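Local atomic coordinates of hypothetical membrane protein (Corynebacterium glutamicum, PDB entry 6JSB), a protein that binds heme through a tyrosine ligand to the iron and probably passes it along the heme-uptake machinery of Corynebacteria. Residues Arg17-Glu25 against Gly50-Thr58; Gly39-Glu47 against Lys70-Thr78. All coordinates share one frame; numbering follows the deposited sequence. Where two conformers were deposited one is given.

Contact 1 of 2, residues Arg17-Glu25 against Gly50-Thr58. With HEM (protoporphyrin IX containing Fe), chain C.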
loop_
_atom_site.group_PDB
_atom_site.type_symbol
_atom_site.label_atom_id
_atom_site.label_comp_id
_atom_site.label_asym_id
_atom_site.label_seq_id
_atom_site.Cartn_x
_atom_site.Cartn_y
_atom_site.Cartn_z
ATOM N N ARG A 17 1.580 -6.868 3.041
ATOM C CA ARG A 17 1.384 -8.250 3.437
ATOM C C ARG A 17 2.757 -8.891 3.725
ATOM O O ARG A 17 3.594 -8.929 2.816
ATOM C CB ARG A 17 0.644 -8.999 2.324
ATOM C CG ARG A 17 0.458 -10.459 2.533
ATOM C CD ARG A 17 -0.708 -10.913 3.463
ATOM N NE ARG A 17 -0.476 -12.364 3.528
ATOM C CZ ARG A 17 -1.290 -13.308 3.094
ATOM N NH1 ARG A 17 -2.530 -12.966 2.701
ATOM N NH2 ARG A 17 -0.883 -14.588 3.134
ATOM N N GLU A 18 3.004 -9.373 4.968
ATOM C CA GLU A 18 4.365 -9.860 5.274
ATOM C C GLU A 18 4.774 -10.991 4.358
ATOM O O GLU A 18 5.941 -11.047 3.914
ATOM C CB GLU A 18 4.480 -10.324 6.720
ATOM C CG GLU A 18 4.331 -9.183 7.690
ATOM C CD GLU A 18 4.215 -9.685 9.117
ATOM O OE1 GLU A 18 4.487 -8.880 10.010
ATOM O OE2 GLU A 18 3.797 -10.824 9.348
ATOM N N SER A 19 3.846 -11.931 4.080
ATOM C CA SER A 19 4.264 -13.089 3.287
ATOM C C SER A 19 4.531 -12.672 1.843
ATOM O O SER A 19 5.289 -13.348 1.152
ATOM C CB SER A 19 3.202 -14.214 3.390
ATOM O OG SER A 19 1.914 -13.819 2.840
ATOM N N PHE A 20 3.971 -11.525 1.410
ATOM C CA PHE A 20 4.235 -11.057 0.045
ATOM C C PHE A 20 5.652 -10.487 -0.008
ATOM O O PHE A 20 6.437 -10.792 -0.918
ATOM C CB PHE A 20 3.219 -9.979 -0.374
ATOM C CG PHE A 20 3.515 -9.470 -1.764
ATOM C CD1 PHE A 20 3.335 -10.322 -2.870
ATOM C CD2 PHE A 20 3.975 -8.190 -1.933
ATOM C CE1 PHE A 20 3.649 -9.865 -4.165
ATOM C CE2 PHE A 20 4.269 -7.699 -3.226
ATOM C CZ PHE A 20 4.115 -8.558 -4.334
ATOM N N ASN A 21 6.015 -9.682 1.002
ATOM C CA ASN A 21 7.393 -9.164 1.031
ATOM C C ASN A 21 8.403 -10.284 1.176
ATOM O O ASN A 21 9.476 -10.260 0.551
ATOM C CB ASN A 21 7.583 -8.179 2.198
ATOM C CG ASN A 21 6.667 -6.935 2.053
ATOM O OD1 ASN A 21 6.480 -6.411 0.958
ATOM N ND2 ASN A 21 6.163 -6.437 3.187
ATOM N N ASN A 22 8.089 -11.272 2.001
ATOM C CA ASN A 22 8.969 -12.453 2.135
ATOM C C ASN A 22 9.166 -13.165 0.799
ATOM O O ASN A 22 10.274 -13.572 0.433
ATOM C CB ASN A 22 8.338 -13.417 3.134
ATOM C CG ASN A 22 9.245 -14.586 3.424
ATOM O OD1 ASN A 22 10.332 -14.374 3.949
ATOM N ND2 ASN A 22 8.838 -15.801 3.088
ATOM N N TYR A 23 8.075 -13.356 0.047
ATOM C CA TYR A 23 8.171 -14.013 -1.254
ATOM C C TYR A 23 8.928 -13.141 -2.258
ATOM O O TYR A 23 9.810 -13.637 -2.972
ATOM C CB TYR A 23 6.738 -14.288 -1.735
ATOM C CG TYR A 23 6.570 -14.235 -3.224
ATOM C CD1 TYR A 23 6.981 -15.302 -4.028
ATOM C CD2 TYR A 23 5.911 -13.161 -3.825
ATOM C CE1 TYR A 23 6.764 -15.228 -5.476
ATOM C CE2 TYR A 23 5.689 -13.105 -5.212
ATOM C CZ TYR A 23 6.130 -14.131 -5.999
ATOM O OH TYR A 23 5.949 -14.092 -7.350
ATOM N N LEU A 24 8.597 -11.853 -2.316
ATOM C CA LEU A 24 9.159 -10.988 -3.360
ATOM C C LEU A 24 10.665 -10.822 -3.174
ATOM O O LEU A 24 11.424 -10.824 -4.154
ATOM C CB LEU A 24 8.379 -9.649 -3.346
ATOM C CG LEU A 24 8.669 -8.664 -4.520
ATOM C CD1 LEU A 24 9.980 -7.834 -4.207
ATOM C CD2 LEU A 24 8.817 -9.355 -5.887
ATOM N N GLU A 25 11.132 -10.676 -1.938
ATOM C CA GLU A 25 12.568 -10.506 -1.702
ATOM C C GLU A 25 13.301 -11.830 -1.625
ATOM O O GLU A 25 14.543 -11.826 -1.487
ATOM C CB GLU A 25 12.762 -9.735 -0.396
ATOM C CG GLU A 25 12.170 -8.335 -0.493
ATOM C CD GLU A 25 12.567 -7.445 0.733
ATOM O OE1 GLU A 25 13.668 -6.850 0.652
ATOM O OE2 GLU A 25 11.766 -7.356 1.700
ATOM N N GLY A 50 13.684 -3.425 8.126
ATOM C CA GLY A 50 13.583 -4.860 7.995
ATOM C C GLY A 50 13.485 -5.307 6.543
ATOM O O GLY A 50 13.314 -4.506 5.638
ATOM N N THR A 51 13.538 -6.632 6.354
ATOM C CA THR A 51 13.330 -7.248 5.031
ATOM C C THR A 51 12.442 -8.480 5.187
ATOM O O THR A 51 12.273 -9.037 6.287
ATOM C CB THR A 51 14.658 -7.652 4.313
ATOM O OG1 THR A 51 15.298 -8.664 5.104
ATOM C CG2 THR A 51 15.621 -6.450 4.146
ATOM N N LYS A 52 11.831 -8.884 4.072
ATOM C CA LYS A 52 11.067 -10.156 4.021
ATOM C C LYS A 52 9.927 -10.077 5.030
ATOM O O LYS A 52 9.262 -9.021 5.084
ATOM C CB LYS A 52 12.017 -11.363 4.213
ATOM C CG LYS A 52 12.880 -11.549 3.014
ATOM C CD LYS A 52 13.575 -12.963 3.016
ATOM C CE LYS A 52 14.458 -13.084 4.246
ATOM N NZ LYS A 52 15.243 -14.378 4.233
ATOM N N SER A 53 9.685 -11.135 5.827
ATOM C CA SER A 53 8.513 -11.098 6.724
ATOM C C SER A 53 8.670 -10.054 7.805
ATOM O O SER A 53 7.659 -9.658 8.390
ATOM C CB SER A 53 8.284 -12.449 7.416
ATOM O OG SER A 53 8.102 -13.499 6.457
ATOM N N ALA A 54 9.888 -9.559 8.026
ATOM C CA ALA A 54 10.085 -8.549 9.066
ATOM C C ALA A 54 9.944 -7.137 8.557
ATOM O O ALA A 54 10.031 -6.188 9.342
ATOM C CB ALA A 54 11.481 -8.726 9.680
ATOM N N ARG A 55 9.748 -6.956 7.258
ATOM C CA ARG A 55 9.751 -5.605 6.729
ATOM C C ARG A 55 8.498 -4.870 7.190
ATOM O O ARG A 55 7.369 -5.429 7.203
ATOM C CB ARG A 55 9.786 -5.623 5.193
ATOM C CG ARG A 55 9.828 -4.187 4.594
ATOM C CD ARG A 55 10.055 -4.311 3.085
ATOM N NE ARG A 55 11.430 -4.740 2.685
ATOM C CZ ARG A 55 12.435 -3.891 2.529
ATOM N NH1 ARG A 55 12.323 -2.594 2.868
ATOM N NH2 ARG A 55 13.596 -4.348 2.027
ATOM N N GLU A 56 8.701 -3.605 7.509
ATOM C CA GLU A 56 7.579 -2.705 7.885
ATOM C C GLU A 56 7.631 -1.462 7.021
ATOM O O GLU A 56 8.714 -1.047 6.549
ATOM C CB GLU A 56 7.734 -2.294 9.376
ATOM C CG GLU A 56 7.526 -3.500 10.308
ATOM C CD GLU A 56 7.636 -3.119 11.769
ATOM O OE1 GLU A 56 8.751 -3.170 12.271
ATOM O OE2 GLU A 56 6.611 -2.733 12.402
ATOM N N PHE A 57 6.457 -0.849 6.784
ATOM C CA PHE A 57 6.421 0.443 6.110
ATOM C C PHE A 57 5.636 1.430 6.946
ATOM O O PHE A 57 4.546 1.077 7.437
ATOM C CB PHE A 57 5.673 0.366 4.723
ATOM C CG PHE A 57 6.250 -0.589 3.730
ATOM C CD1 PHE A 57 5.514 -1.717 3.355
ATOM C CD2 PHE A 57 7.491 -0.339 3.141
ATOM C CE1 PHE A 57 6.016 -2.630 2.393
ATOM C CE2 PHE A 57 7.967 -1.204 2.195
ATOM C CZ PHE A 57 7.263 -2.362 1.831
ATOM N N THR A 58 6.129 2.666 7.066
ATOM C CA THR A 58 5.267 3.722 7.608
ATOM C C THR A 58 4.988 4.700 6.475
ATOM O O THR A 58 5.877 4.985 5.665
ATOM C CB THR A 58 5.876 4.496 8.794
ATOM O OG1 THR A 58 6.943 5.317 8.310
ATOM C CG2 THR A 58 6.364 3.535 9.858
HETATM C CHA HEM C . 3.292 -16.422 -5.025
HETATM C CHB HEM C . 5.878 -17.747 -8.905
HETATM C CHC HEM C . 4.321 -13.721 -11.200
HETATM C CHD HEM C . 1.994 -12.239 -7.152
HETATM C C1A HEM C . 4.055 -17.147 -5.919
HETATM C C2A HEM C . 4.514 -18.499 -5.663
HETATM C C3A HEM C . 5.253 -18.899 -6.725
HETATM C C4A HEM C . 5.253 -17.786 -7.673
HETATM C CMA HEM C . 5.972 -20.268 -6.929
HETATM C CAA HEM C . 4.174 -19.294 -4.384
HETATM C CBA HEM C . 5.294 -19.135 -3.366
HETATM C CGA HEM C . 4.811 -19.612 -2.015
HETATM O O1A HEM C . 5.652 -19.665 -1.075
HETATM O O2A HEM C . 3.582 -19.919 -1.893
HETATM C C1B HEM C . 5.686 -16.775 -9.846
HETATM C C2B HEM C . 6.279 -16.772 -11.184
HETATM C C3B HEM C . 5.850 -15.671 -11.825
HETATM C C4B HEM C . 4.988 -14.905 -10.914
HETATM C CMB HEM C . 7.191 -17.927 -11.688
HETATM C CAB HEM C . 6.168 -15.172 -13.266
HETATM C CBB HEM C . 7.252 -15.588 -13.929
HETATM C C1C HEM C . 3.563 -12.953 -10.310
HETATM C C2C HEM C . 2.962 -11.674 -10.604
HETATM C C3C HEM C . 2.353 -11.225 -9.481
HETATM C C4C HEM C . 2.497 -12.255 -8.456
HETATM C CMC HEM C . 3.116 -10.892 -11.935
HETATM C CAC HEM C . 1.663 -9.874 -9.408
HETATM C CBC HEM C . 1.658 -9.229 -8.250
HETATM C C1D HEM C . 2.146 -13.265 -6.243
HETATM C C2D HEM C . 1.568 -13.274 -4.919
HETATM C C3D HEM C . 1.912 -14.425 -4.303
HETATM C C4D HEM C . 2.749 -15.181 -5.220
HETATM C CMD HEM C . 0.654 -12.146 -4.393
HETATM C CAD HEM C . 1.502 -14.849 -2.858
HETATM C CBD HEM C . 2.686 -14.458 -1.936
HETATM C CGD HEM C . 2.285 -14.824 -0.509
HETATM O O1D HEM C . 2.284 -16.069 -0.214
HETATM O O2D HEM C . 1.960 -13.862 0.271
HETATM N NA HEM C . 4.503 -16.718 -7.187
HETATM N NB HEM C . 4.954 -15.614 -9.718
HETATM N NC HEM C . 3.235 -13.286 -8.992
HETATM N ND HEM C . 2.866 -14.422 -6.366
HETATM FE FE HEM C . 4.063 -14.810 -8.028
HETATM O O HOH W 1 6.792 -7.661 5.708
#

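Contact 2 of 2, residues Gly39-Glu47 against Lys70-Thr78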
loop_
_atom_site.group_PDB
_atom_site.type_symbol
_atom_site.label_atom_id
_atom_site.label_comp_id
_atom_site.label_asym_id
_atom_site.label_seq_id
_atom_site.Cartn_x
_atom_site.Cartn_y
_atom_site.Cartn_z
ATOM N N GLY A 39 13.521 -6.042 -6.189
ATOM C CA GLY A 39 13.413 -5.910 -4.750
ATOM C C GLY A 39 12.400 -4.829 -4.468
ATOM O O GLY A 39 11.404 -4.707 -5.190
ATOM N N ILE A 40 12.608 -4.119 -3.353
ATOM C CA ILE A 40 11.640 -3.119 -2.902
ATOM C C ILE A 40 12.316 -1.749 -2.814
ATOM O O ILE A 40 13.402 -1.626 -2.218
ATOM C CB ILE A 40 11.049 -3.541 -1.530
ATOM C CG1 ILE A 40 10.316 -4.888 -1.696
ATOM C CG2 ILE A 40 10.175 -2.408 -0.903
ATOM C CD1 ILE A 40 9.662 -5.457 -0.419
ATOM N N GLU A 41 11.699 -0.726 -3.410
ATOM C CA GLU A 41 12.149 0.653 -3.281
ATOM C C GLU A 41 11.001 1.487 -2.737
ATOM O O GLU A 41 9.843 1.268 -3.096
ATOM C CB GLU A 41 12.632 1.231 -4.649
ATOM C CG GLU A 41 13.243 2.629 -4.564
ATOM C CD GLU A 41 14.030 3.029 -5.822
ATOM O OE1 GLU A 41 13.591 2.698 -6.942
ATOM O OE2 GLU A 41 15.114 3.649 -5.697
ATOM N N VAL A 42 11.307 2.418 -1.829
ATOM C CA VAL A 42 10.265 3.279 -1.267
ATOM C C VAL A 42 10.579 4.736 -1.629
ATOM O O VAL A 42 11.726 5.071 -1.963
ATOM C CB VAL A 42 10.117 3.087 0.270
ATOM C CG1 VAL A 42 9.942 1.572 0.586
ATOM C CG2 VAL A 42 11.334 3.715 0.996
ATOM N N ARG A 43 9.559 5.611 -1.569
ATOM C CA ARG A 43 9.756 6.986 -1.967
ATOM C C ARG A 43 8.715 7.885 -1.292
ATOM O O ARG A 43 7.720 7.416 -0.713
ATOM C CB ARG A 43 9.666 7.128 -3.497
ATOM C CG ARG A 43 8.252 6.814 -4.033
ATOM C CD ARG A 43 8.256 6.983 -5.563
ATOM N NE ARG A 43 6.897 6.874 -6.128
ATOM C CZ ARG A 43 6.287 5.718 -6.335
ATOM N NH1 ARG A 43 6.883 4.556 -6.015
ATOM N NH2 ARG A 43 5.055 5.730 -6.888
ATOM N N ASP A 44 8.954 9.198 -1.436
ATOM C CA ASP A 44 7.968 10.230 -1.127
ATOM C C ASP A 44 7.487 10.129 0.320
ATOM O O ASP A 44 6.324 10.416 0.627
ATOM C CB ASP A 44 6.774 10.184 -2.112
ATOM C CG ASP A 44 7.210 10.496 -3.577
ATOM O OD1 ASP A 44 8.171 11.257 -3.770
ATOM O OD2 ASP A 44 6.617 9.980 -4.554
ATOM N N GLY A 45 8.407 9.824 1.223
ATOM C CA GLY A 45 8.076 9.938 2.628
ATOM C C GLY A 45 7.846 8.604 3.306
ATOM O O GLY A 45 7.766 8.569 4.533
ATOM N N VAL A 46 7.730 7.511 2.560
ATOM C CA VAL A 46 7.646 6.205 3.218
ATOM C C VAL A 46 8.973 5.936 3.912
ATOM O O VAL A 46 10.047 6.202 3.363
ATOM C CB VAL A 46 7.318 5.099 2.198
ATOM C CG1 VAL A 46 7.566 3.724 2.796
ATOM C CG2 VAL A 46 5.852 5.200 1.782
ATOM N N GLU A 47 8.900 5.409 5.126
ATOM C CA GLU A 47 10.055 4.853 5.809
ATOM C C GLU A 47 9.901 3.344 5.908
ATOM O O GLU A 47 8.787 2.813 6.038
ATOM C CB GLU A 47 10.175 5.439 7.219
ATOM C CG GLU A 47 10.247 6.955 7.263
ATOM C CD GLU A 47 11.655 7.487 7.108
ATOM O OE1 GLU A 47 12.580 6.672 6.854
ATOM O OE2 GLU A 47 11.834 8.725 7.244
ATOM N N LYS A 70 -5.756 11.046 4.301
ATOM C CA LYS A 70 -5.001 10.996 3.042
ATOM C C LYS A 70 -3.548 10.736 3.406
ATOM O O LYS A 70 -2.984 11.456 4.231
ATOM C CB LYS A 70 -5.120 12.331 2.283
ATOM C CG LYS A 70 -6.560 12.845 2.150
ATOM C CD LYS A 70 -7.328 12.054 1.153
ATOM C CE LYS A 70 -6.925 12.372 -0.269
ATOM N NZ LYS A 70 -7.714 11.434 -1.104
ATOM N N LEU A 71 -2.966 9.686 2.839
ATOM C CA LEU A 71 -1.547 9.373 3.010
ATOM C C LEU A 71 -0.771 9.713 1.734
ATOM O O LEU A 71 -1.325 9.802 0.635
ATOM C CB LEU A 71 -1.348 7.880 3.343
ATOM C CG LEU A 71 -2.188 7.300 4.505
ATOM C CD1 LEU A 71 -2.079 5.802 4.644
ATOM C CD2 LEU A 71 -1.879 8.004 5.836
ATOM N N GLY A 72 0.540 9.912 1.889
ATOM C CA GLY A 72 1.439 10.063 0.763
ATOM C C GLY A 72 2.381 8.872 0.734
ATOM O O GLY A 72 2.262 7.959 1.547
ATOM N N GLY A 73 3.298 8.889 -0.235
ATOM C CA GLY A 73 4.333 7.866 -0.266
ATOM C C GLY A 73 4.092 6.833 -1.366
ATOM O O GLY A 73 2.986 6.677 -1.884
ATOM N N GLY A 74 5.163 6.132 -1.730
ATOM C CA GLY A 74 5.080 5.101 -2.757
ATOM C C GLY A 74 5.986 3.944 -2.401
ATOM O O GLY A 74 7.032 4.126 -1.769
ATOM N N VAL A 75 5.570 2.743 -2.816
ATOM C CA VAL A 75 6.408 1.542 -2.690
ATOM C C VAL A 75 6.375 0.791 -4.016
ATOM O O VAL A 75 5.309 0.645 -4.612
ATOM C CB VAL A 75 5.925 0.621 -1.554
ATOM C CG1 VAL A 75 6.782 -0.628 -1.525
ATOM C CG2 VAL A 75 5.981 1.362 -0.197
ATOM N N HIS A 76 7.537 0.301 -4.467
ATOM C CA HIS A 76 7.648 -0.361 -5.777
ATOM C C HIS A 76 8.279 -1.723 -5.538
ATOM O O HIS A 76 9.399 -1.788 -4.994
ATOM C CB HIS A 76 8.561 0.480 -6.688
ATOM C CG HIS A 76 8.655 -0.003 -8.099
ATOM N ND1 HIS A 76 9.759 0.273 -8.883
ATOM C CD2 HIS A 76 7.803 -0.718 -8.870
ATOM C CE1 HIS A 76 9.578 -0.257 -10.088
ATOM N NE2 HIS A 76 8.396 -0.853 -10.117
ATOM N N TRP A 77 7.615 -2.802 -5.968
ATOM C CA TRP A 77 8.177 -4.154 -5.878
ATOM C C TRP A 77 8.491 -4.674 -7.283
ATOM O O TRP A 77 7.667 -4.520 -8.203
ATOM C CB TRP A 77 7.172 -5.134 -5.291
ATOM C CG TRP A 77 6.702 -4.908 -3.872
ATOM C CD1 TRP A 77 7.080 -5.655 -2.772
ATOM C CD2 TRP A 77 5.674 -4.006 -3.419
ATOM N NE1 TRP A 77 6.385 -5.232 -1.659
ATOM C CE2 TRP A 77 5.533 -4.199 -2.030
ATOM C CE3 TRP A 77 4.891 -3.008 -4.062
ATOM C CZ2 TRP A 77 4.591 -3.479 -1.261
ATOM C CZ3 TRP A 77 3.976 -2.296 -3.320
ATOM C CH2 TRP A 77 3.837 -2.517 -1.914
ATOM N N THR A 78 9.634 -5.347 -7.440
ATOM C CA THR A 78 9.985 -5.894 -8.752
ATOM C C THR A 78 10.585 -7.284 -8.562
ATOM O O THR A 78 11.458 -7.485 -7.713
ATOM C CB THR A 78 11.020 -5.007 -9.489
ATOM O OG1 THR A 78 12.012 -4.524 -8.590
ATOM C CG2 THR A 78 10.316 -3.753 -10.094
#

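Contact 1 of 2, residues Arg17-Glu25 against Gly50-Thr58
The short heme-binding helix 18-24 rests its back on the loop that leads into strand 56-65, and Glu25 makes the polar joint with Arg55. Arg55 grips the carboxylate side-on, NE to Glu25 OE2 at 2.8 Å and NH2 to OE1 at 2.9 Å. Both partners lie near the guanidinium plane, although the two flat groups are turned 45° apart. Lys52 N adds a nearly straight bond of 2.8 Å to Glu25 OE2, reaching it from the opposite face of the carboxylate to Arg55 NE, so one oxygen holds two donors. Gly50 O sits over the centre of the guanidinium. In this HtaA-family domain the other side of the same helix serves the cofactor: Tyr23 OH binds the heme iron at 2.1 Å and also hydrogen-bonds His80, while Ser19 OG donates to propionate oxygen O2D at 2.6 Å. Asn21, its CG beside the backbone N (chi1 -62°), points into the interface. Its ND2 donates to a water that also lies within hydrogen-bonding distance of Lys52 O and Arg55 O, its OD1 is partnered by Trp77, and its amide stands nearly upright to the Phe57 ring. Further out, Asn22 CB packs on Ser53 OG at 3.3 Å.

Contact 2 of 2, residues Gly39-Glu47 against Lys70-Thr78
Strands 39-43 and 74-78 run antiparallel at 164°, their axes 4.7 Å apart, with the hydrogen-bonded pairs Glu41-His76 and Arg43-Gly74 alternating with the non-hydrogen-bonded pairs Ile40-Trp77 and Val42-Val75. Glu41 N gives its hydrogen to His76 O at 3.0 Å, and His76 N returns a bond to Glu41 O. At the turn end Arg43 O takes two donors from opposite faces of its plane, Gly74 N across the ladder and Val46 N. The 3.3 Å bond from Val46 N to Arg43 O closes a type I' turn. On the face bearing Ile40, the CG1-CD1 arm runs alongside Trp77, both carbons 3.5 Å from Trp77 CD1. Val75 CG1 lies over one face of that indole, while Val75 CG2 packs between Val42 CG1 at 4.0 Å and Val46 CG1 at 4.1 Å. On the other face the Arg43 chain, its CG set between backbone N and carbonyl carbon (chi1 66°), extends over the neighbouring strand and lays its guanidinium flat above Gly74 CA, 3.7 Å from the plane. Arg43 NE makes a long salt bridge to Asp44 OD2 at 3.5 Å, and NH1 has a further partner in Asp100 on strand 95-109. The ladder thus separates an apolar face, covered by helix 18-24 at Ile40 and Trp77 and by strand 56-65 at Val75, from a polar one, where two carboxylates probably offset the arginine's charge.

Overall arrangement
Contacts 1 and 2 illustrate how a heme-bearing helix can be tied to a large antiparallel sheet: their centres lie 13 Å apart, and their segments alternate along the chain. Trp77 of contact 2 is one direct link. Its NE1 donates to Asn21 OD1 of contact 1 over 2.9 Å, and its ring meets Phe20 edge-to-face, with Trp77 CD1 3.5 Å from Phe20 CE2. Its side chain lies about 7 Å from the heme and about 8 Å from that of the iron ligand Tyr23, so that it lies in the second shell of the heme site, packed against Phe20. Ile40 CD1 also touches Glu25 OE2 at 3.5 Å, beside the salt bridge, while Thr58 N probably hydrogen-bonds Glu47 O.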